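Local coordinates for periplasmic cell division protein (SufI) (Aquifex aeolicus, PDB 6SYY) that probably works as a laccase-like multicopper oxidase, binding four copper ions and coupling substrate oxidation to the reduction of oxygen, at residues 50-55 with 200-205; 190-195 with 245-250. One frame throughout, in Å; residues are numbered along the deposited sequence.

Contact 1 of 2, residues 50-55 with 200-205; sequences NIPGYF and DIPLII
Two apolar pairs, Ile51 with Ile201 and Pro52 with Pro202, carry this contact, and no hydrogen bond crosses it. The buried area is small, 170 Å² summed over both sides, and the nearest CA atoms, those of Ile51 and Pro202, stand 7.3 Å apart, a separation spanned by side chains alone. In the isoleucine pair the touch is methyl to methyl: CD1 of Ile51 meets CG2 of Ile201 at 3.7 Å, and the two side chains cross at about a right angle. Ile51 gets there through its longer branch, with CG1 beside the backbone N (chi1 -63°), whereas Ile201 offers its short branch, placed anti to its own backbone N. The proline pair is built differently. Both residues direct CB at the other segment, and the rings slide past each other in opposite directions, CD of Pro52 lying 3.8 Å from CG of Pro202.

Asn234 sends ND2 to the carbonyl oxygens of both Asn50 and Pro202, tying the two segments through one amide, while Tyr196 bonds through OH to the Pro52 carbonyl and packs on Ile51 and Pro202. Further along, Gly53 and Phe55 pair with strand 94-98, so residues 50-55 lead into the edge strand 54-56 of a five-stranded sheet, probably part of the first cupredoxin-like domain. Met177 of strand 176-181, in that same sheet, packs on Pro202 and Ile204, while strand 200-208 runs parallel to strand 247-254, probably in the second domain, an arrangement consistent with a junction between the two.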
loop_
_atom_site.group_PDB
_atom_site.type_symbol
_atom_site.label_atom_id
_atom_site.label_comp_id
_atom_site.label_asym_id
_atom_site.label_seq_id
_atom_site.Cartn_x
_atom_site.Cartn_y
_atom_site.Cartn_z
ATOM N N ASN A 50 9.937 -4.433 15.577
ATOM C CA ASN A 50 8.923 -5.468 15.689
ATOM C C ASN A 50 8.713 -6.126 14.333
ATOM O O ASN A 50 8.608 -5.442 13.311
ATOM C CB ASN A 50 7.616 -4.868 16.209
ATOM C CG ASN A 50 6.456 -5.841 16.139
ATOM O OD1 ASN A 50 6.470 -6.886 16.789
ATOM N ND2 ASN A 50 5.435 -5.495 15.357
ATOM N N ILE A 51 8.689 -7.451 14.316
ATOM C CA ILE A 51 8.356 -8.230 13.128
ATOM C C ILE A 51 6.962 -8.806 13.338
ATOM O O ILE A 51 6.759 -9.582 14.281
ATOM C CB ILE A 51 9.374 -9.352 12.865
ATOM C CG1 ILE A 51 10.764 -8.776 12.582
ATOM C CG2 ILE A 51 8.908 -10.225 11.706
ATOM C CD1 ILE A 51 10.798 -7.823 11.416
ATOM N N PRO A 52 5.979 -8.455 12.511
ATOM C CA PRO A 52 4.617 -8.943 12.745
ATOM C C PRO A 52 4.553 -10.458 12.656
ATOM O O PRO A 52 5.380 -11.102 12.005
ATOM C CB PRO A 52 3.801 -8.286 11.623
ATOM C CG PRO A 52 4.635 -7.138 11.153
ATOM C CD PRO A 52 6.057 -7.570 11.339
ATOM N N GLY A 53 3.569 -11.029 13.340
ATOM C CA GLY A 53 3.262 -12.428 13.148
ATOM C C GLY A 53 2.746 -12.678 11.745
ATOM O O GLY A 53 2.409 -11.763 10.994
ATOM N N TYR A 54 2.707 -13.948 11.367
ATOM C CA TYR A 54 2.201 -14.314 10.057
ATOM C C TYR A 54 1.079 -15.329 10.200
ATOM O O TYR A 54 0.986 -16.057 11.194
ATOM C CB TYR A 54 3.311 -14.867 9.154
ATOM C CG TYR A 54 3.889 -16.192 9.589
ATOM C CD1 TYR A 54 4.897 -16.253 10.545
ATOM C CD2 TYR A 54 3.446 -17.383 9.027
ATOM C CE1 TYR A 54 5.436 -17.461 10.936
ATOM C CE2 TYR A 54 3.975 -18.593 9.412
ATOM C CZ TYR A 54 4.971 -18.628 10.366
ATOM O OH TYR A 54 5.503 -19.835 10.751
ATOM N N PHE A 55 0.214 -15.360 9.193
ATOM C CA PHE A 55 -0.915 -16.278 9.185
ATOM C C PHE A 55 -1.025 -16.884 7.798
ATOM O O PHE A 55 -1.159 -16.158 6.809
ATOM C CB PHE A 55 -2.213 -15.568 9.575
ATOM C CG PHE A 55 -3.413 -16.458 9.550
ATOM C CD1 PHE A 55 -3.567 -17.457 10.491
ATOM C CD2 PHE A 55 -4.389 -16.298 8.582
ATOM C CE1 PHE A 55 -4.671 -18.283 10.471
ATOM C CE2 PHE A 55 -5.495 -17.120 8.555
ATOM C CZ PHE A 55 -5.636 -18.114 9.500
ATOM N N ASP A 200 13.674 -11.747 4.876
ATOM C CA ASP A 200 12.526 -11.215 4.142
ATOM C C ASP A 200 11.684 -10.450 5.163
ATOM O O ASP A 200 10.879 -11.044 5.886
ATOM C CB ASP A 200 11.740 -12.338 3.466
ATOM C CG ASP A 200 10.729 -11.826 2.444
ATOM O OD1 ASP A 200 10.474 -10.605 2.407
ATOM O OD2 ASP A 200 10.187 -12.645 1.670
ATOM N N ILE A 201 11.871 -9.136 5.219
ATOM C CA ILE A 201 11.431 -8.312 6.336
ATOM C C ILE A 201 10.387 -7.307 5.858
ATOM O O ILE A 201 10.661 -6.518 4.946
ATOM C CB ILE A 201 12.610 -7.578 6.994
ATOM C CG1 ILE A 201 13.713 -8.568 7.394
ATOM C CG2 ILE A 201 12.128 -6.739 8.171
ATOM C CD1 ILE A 201 13.290 -9.592 8.410
ATOM N N PRO A 202 9.194 -7.273 6.448
ATOM C CA PRO A 202 8.250 -6.194 6.140
ATOM C C PRO A 202 8.658 -4.909 6.837
ATOM O O PRO A 202 9.132 -4.919 7.974
ATOM C CB PRO A 202 6.917 -6.722 6.687
ATOM C CG PRO A 202 7.312 -7.624 7.802
ATOM C CD PRO A 202 8.630 -8.247 7.402
ATOM N N LEU A 203 8.462 -3.789 6.144
ATOM C CA LEU A 203 8.698 -2.465 6.715
ATOM C C LEU A 203 7.447 -1.634 6.443
ATOM O O LEU A 203 7.342 -0.947 5.423
ATOM C CB LEU A 203 9.960 -1.817 6.143
ATOM C CG LEU A 203 11.296 -2.555 6.314
ATOM C CD1 LEU A 203 12.420 -1.729 5.722
ATOM C CD2 LEU A 203 11.587 -2.868 7.773
ATOM N N ILE A 204 6.485 -1.714 7.359
ATOM C CA ILE A 204 5.255 -0.940 7.269
ATOM C C ILE A 204 5.547 0.415 7.909
ATOM O O ILE A 204 5.557 0.548 9.135
ATOM C CB ILE A 204 4.085 -1.660 7.939
ATOM C CG1 ILE A 204 3.849 -3.011 7.250
ATOM C CG2 ILE A 204 2.831 -0.789 7.911
ATOM C CD1 ILE A 204 3.166 -4.045 8.115
ATOM N N ILE A 205 5.802 1.420 7.076
ATOM C CA ILE A 205 6.232 2.730 7.553
ATOM C C ILE A 205 5.014 3.622 7.751
ATOM O O ILE A 205 4.192 3.794 6.842
ATOM C CB ILE A 205 7.237 3.369 6.583
ATOM C CG1 ILE A 205 8.392 2.407 6.312
ATOM C CG2 ILE A 205 7.760 4.680 7.154
ATOM C CD1 ILE A 205 9.452 2.977 5.398
#

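Contact 2 of 2, residues 190-195 with 245-250; sequences QALDLE and RKIYRF
Leu192 and Leu194 face Ile247 and Arg249 in matching order, with CA to CA separations of 7.3 Å for Leu192 with Ile247 and 7.6 Å for Leu194 with Arg249, and no hydrogen bond crosses between the backbones. All four side chains set out toward the opposite segment. CD2 of Leu192 touches CD1 of Ile247 at 3.9 Å, the two side chains crossing at about a right angle. Between the leucines Asp193, with a positive phi of 56°, breaks the helical run, and the chain is extended at Leu194. The contact sets the C-terminal part of helix 183-192 and the turn after it against strand 247-254 within the second of the cupredoxin-like regions expected of a multicopper oxidase, and Leu304 of strand 300-306 packs on both Leu192 and Ile247. Arg249 meets Leu194 with its aliphatic chain and the edge of its guanidinium: its CD lies 3.8 Å from CD1 of Leu194, and the same methyl sits in the guanidinium plane, 4.0 Å from NH1. With CG anti to the backbone N (chi1 171°) and the chain extended from there to NE, the arginine carries its charge past the leucine to Glu185 at NH1 and Asp302 at NH2, two salt bridges that restrict how the buried guanidinium can turn.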
loop_
_atom_site.group_PDB
_atom_site.type_symbol
_atom_site.label_atom_id
_atom_site.label_comp_id
_atom_site.label_asym_id
_atom_site.label_seq_id
_atom_site.Cartn_x
_atom_site.Cartn_y
_atom_site.Cartn_z
ATOM N N GLN A 190 14.377 -19.320 -3.374
ATOM C CA GLN A 190 15.449 -20.307 -3.421
ATOM C C GLN A 190 16.770 -19.669 -3.824
ATOM O O GLN A 190 17.817 -19.972 -3.241
ATOM C CB GLN A 190 15.084 -21.430 -4.387
ATOM C CG GLN A 190 16.152 -22.497 -4.515
ATOM C CD GLN A 190 15.863 -23.473 -5.634
ATOM O OE1 GLN A 190 15.623 -24.657 -5.395
ATOM N NE2 GLN A 190 15.886 -22.981 -6.867
ATOM N N ALA A 191 16.740 -18.786 -4.826
ATOM C CA ALA A 191 17.962 -18.133 -5.276
ATOM C C ALA A 191 18.648 -17.376 -4.146
ATOM O O ALA A 191 19.882 -17.355 -4.077
ATOM C CB ALA A 191 17.651 -17.190 -6.436
ATOM N N LEU A 192 17.877 -16.778 -3.238
ATOM C CA LEU A 192 18.444 -15.942 -2.191
ATOM C C LEU A 192 18.251 -16.499 -0.787
ATOM O O LEU A 192 18.607 -15.816 0.182
ATOM C CB LEU A 192 17.848 -14.530 -2.265
ATOM C CG LEU A 192 18.041 -13.822 -3.607
ATOM C CD1 LEU A 192 17.284 -12.501 -3.645
ATOM C CD2 LEU A 192 19.517 -13.600 -3.877
ATOM N N ASP A 193 17.709 -17.709 -0.646
ATOM C CA ASP A 193 17.488 -18.314 0.669
ATOM C C ASP A 193 16.639 -17.399 1.552
ATOM O O ASP A 193 16.890 -17.250 2.749
ATOM C CB ASP A 193 18.817 -18.662 1.348
ATOM C CG ASP A 193 18.658 -19.670 2.467
ATOM O OD1 ASP A 193 17.563 -20.259 2.586
ATOM O OD2 ASP A 193 19.628 -19.870 3.231
ATOM N N LEU A 194 15.631 -16.770 0.952
ATOM C CA LEU A 194 14.770 -15.865 1.698
ATOM C C LEU A 194 13.900 -16.637 2.683
ATOM O O LEU A 194 13.507 -17.780 2.443
ATOM C CB LEU A 194 13.885 -15.055 0.749
ATOM C CG LEU A 194 14.610 -14.171 -0.272
ATOM C CD1 LEU A 194 13.609 -13.391 -1.136
ATOM C CD2 LEU A 194 15.597 -13.230 0.417
ATOM N N GLU A 195 13.618 -15.997 3.815
ATOM C CA GLU A 195 12.731 -16.548 4.830
ATOM C C GLU A 195 12.090 -15.389 5.573
ATOM O O GLU A 195 12.795 -14.476 6.016
ATOM C CB GLU A 195 13.490 -17.458 5.805
ATOM C CG GLU A 195 12.631 -17.971 6.951
ATOM C CD GLU A 195 13.367 -18.947 7.849
ATOM O OE1 GLU A 195 14.496 -19.358 7.493
ATOM O OE2 GLU A 195 12.810 -19.303 8.910
ATOM N N ARG A 245 26.024 -9.769 7.022
ATOM C CA ARG A 245 26.506 -9.454 5.676
ATOM C C ARG A 245 25.830 -10.421 4.704
ATOM O O ARG A 245 26.367 -11.462 4.318
ATOM C CB ARG A 245 28.028 -9.520 5.605
ATOM C CG ARG A 245 28.713 -8.369 6.339
ATOM C CD ARG A 245 30.218 -8.337 6.110
ATOM N NE ARG A 245 30.565 -7.999 4.732
ATOM C CZ ARG A 245 31.082 -8.855 3.855
ATOM N NH1 ARG A 245 31.321 -10.109 4.210
ATOM N NH2 ARG A 245 31.368 -8.455 2.623
ATOM N N LYS A 246 24.603 -10.072 4.328
ATOM C CA LYS A 246 23.763 -10.915 3.489
ATOM C C LYS A 246 22.896 -10.009 2.626
ATOM O O LYS A 246 22.849 -8.790 2.817
ATOM C CB LYS A 246 22.882 -11.864 4.328
ATOM C CG LYS A 246 23.636 -12.949 5.084
ATOM C CD LYS A 246 22.719 -14.074 5.554
ATOM C CE LYS A 246 21.920 -13.680 6.779
ATOM N NZ LYS A 246 21.105 -14.818 7.295
ATOM N N ILE A 247 22.205 -10.615 1.667
ATOM C CA ILE A 247 21.142 -9.917 0.956
ATOM C C ILE A 247 19.864 -10.017 1.775
ATOM O O ILE A 247 19.460 -11.111 2.186
ATOM C CB ILE A 247 20.941 -10.499 -0.450
ATOM C CG1 ILE A 247 22.160 -10.204 -1.331
ATOM C CG2 ILE A 247 19.642 -9.957 -1.062
ATOM C CD1 ILE A 247 22.167 -10.958 -2.650
ATOM N N TYR A 248 19.239 -8.872 2.033
ATOM C CA TYR A 248 17.943 -8.809 2.693
ATOM C C TYR A 248 16.900 -8.285 1.719
ATOM O O TYR A 248 17.173 -7.378 0.927
ATOM C CB TYR A 248 17.980 -7.905 3.928
ATOM C CG TYR A 248 18.616 -8.536 5.140
ATOM C CD1 TYR A 248 19.986 -8.754 5.192
ATOM C CD2 TYR A 248 17.848 -8.904 6.239
ATOM C CE1 TYR A 248 20.576 -9.332 6.301
ATOM C CE2 TYR A 248 18.429 -9.484 7.354
ATOM C CZ TYR A 248 19.795 -9.695 7.378
ATOM O OH TYR A 248 20.389 -10.268 8.480
ATOM N N ARG A 249 15.710 -8.862 1.777
ATOM C CA ARG A 249 14.559 -8.325 1.071
ATOM C C ARG A 249 13.702 -7.551 2.061
ATOM O O ARG A 249 13.332 -8.082 3.113
ATOM C CB ARG A 249 13.743 -9.439 0.421
ATOM C CG ARG A 249 12.419 -8.972 -0.144
ATOM C CD ARG A 249 11.701 -10.119 -0.799
ATOM N NE ARG A 249 10.561 -9.669 -1.586
ATOM C CZ ARG A 249 9.929 -10.440 -2.462
ATOM N NH1 ARG A 249 10.341 -11.689 -2.656
ATOM N NH2 ARG A 249 8.895 -9.968 -3.143
ATOM N N PHE A 250 13.402 -6.299 1.732
ATOM C CA PHE A 250 12.504 -5.484 2.540
ATOM C C PHE A 250 11.275 -5.139 1.715
ATOM O O PHE A 250 11.392 -4.600 0.607
ATOM C CB PHE A 250 13.200 -4.218 3.038
ATOM C CG PHE A 250 14.387 -4.491 3.909
ATOM C CD1 PHE A 250 14.216 -4.919 5.216
ATOM C CD2 PHE A 250 15.673 -4.327 3.423
ATOM C CE1 PHE A 250 15.309 -5.178 6.023
ATOM C CE2 PHE A 250 16.768 -4.584 4.225
ATOM C CZ PHE A 250 16.588 -5.010 5.526
#

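The centres of contacts 1 and 2 lie about 15 Å apart, on the same side of the chain's centre, and away from the copper sites. Their segments alternate along the chain: 50-55, 190-195, 200-205, then 245-250. Strands 200-208 and 247-254 are parallel neighbours, and the two contacts meet directly there, Ile201 N lying 2.8 Å from Arg249 O in a probable hydrogen bond. Helix 183-192 and strand 200-208 follow one another, so the short connection between them leads from contact 2 to contact 1. This strand pair probably belongs to the second cupredoxin-like domain, with contact 1 facing the first domain and contact 2 internal to the second.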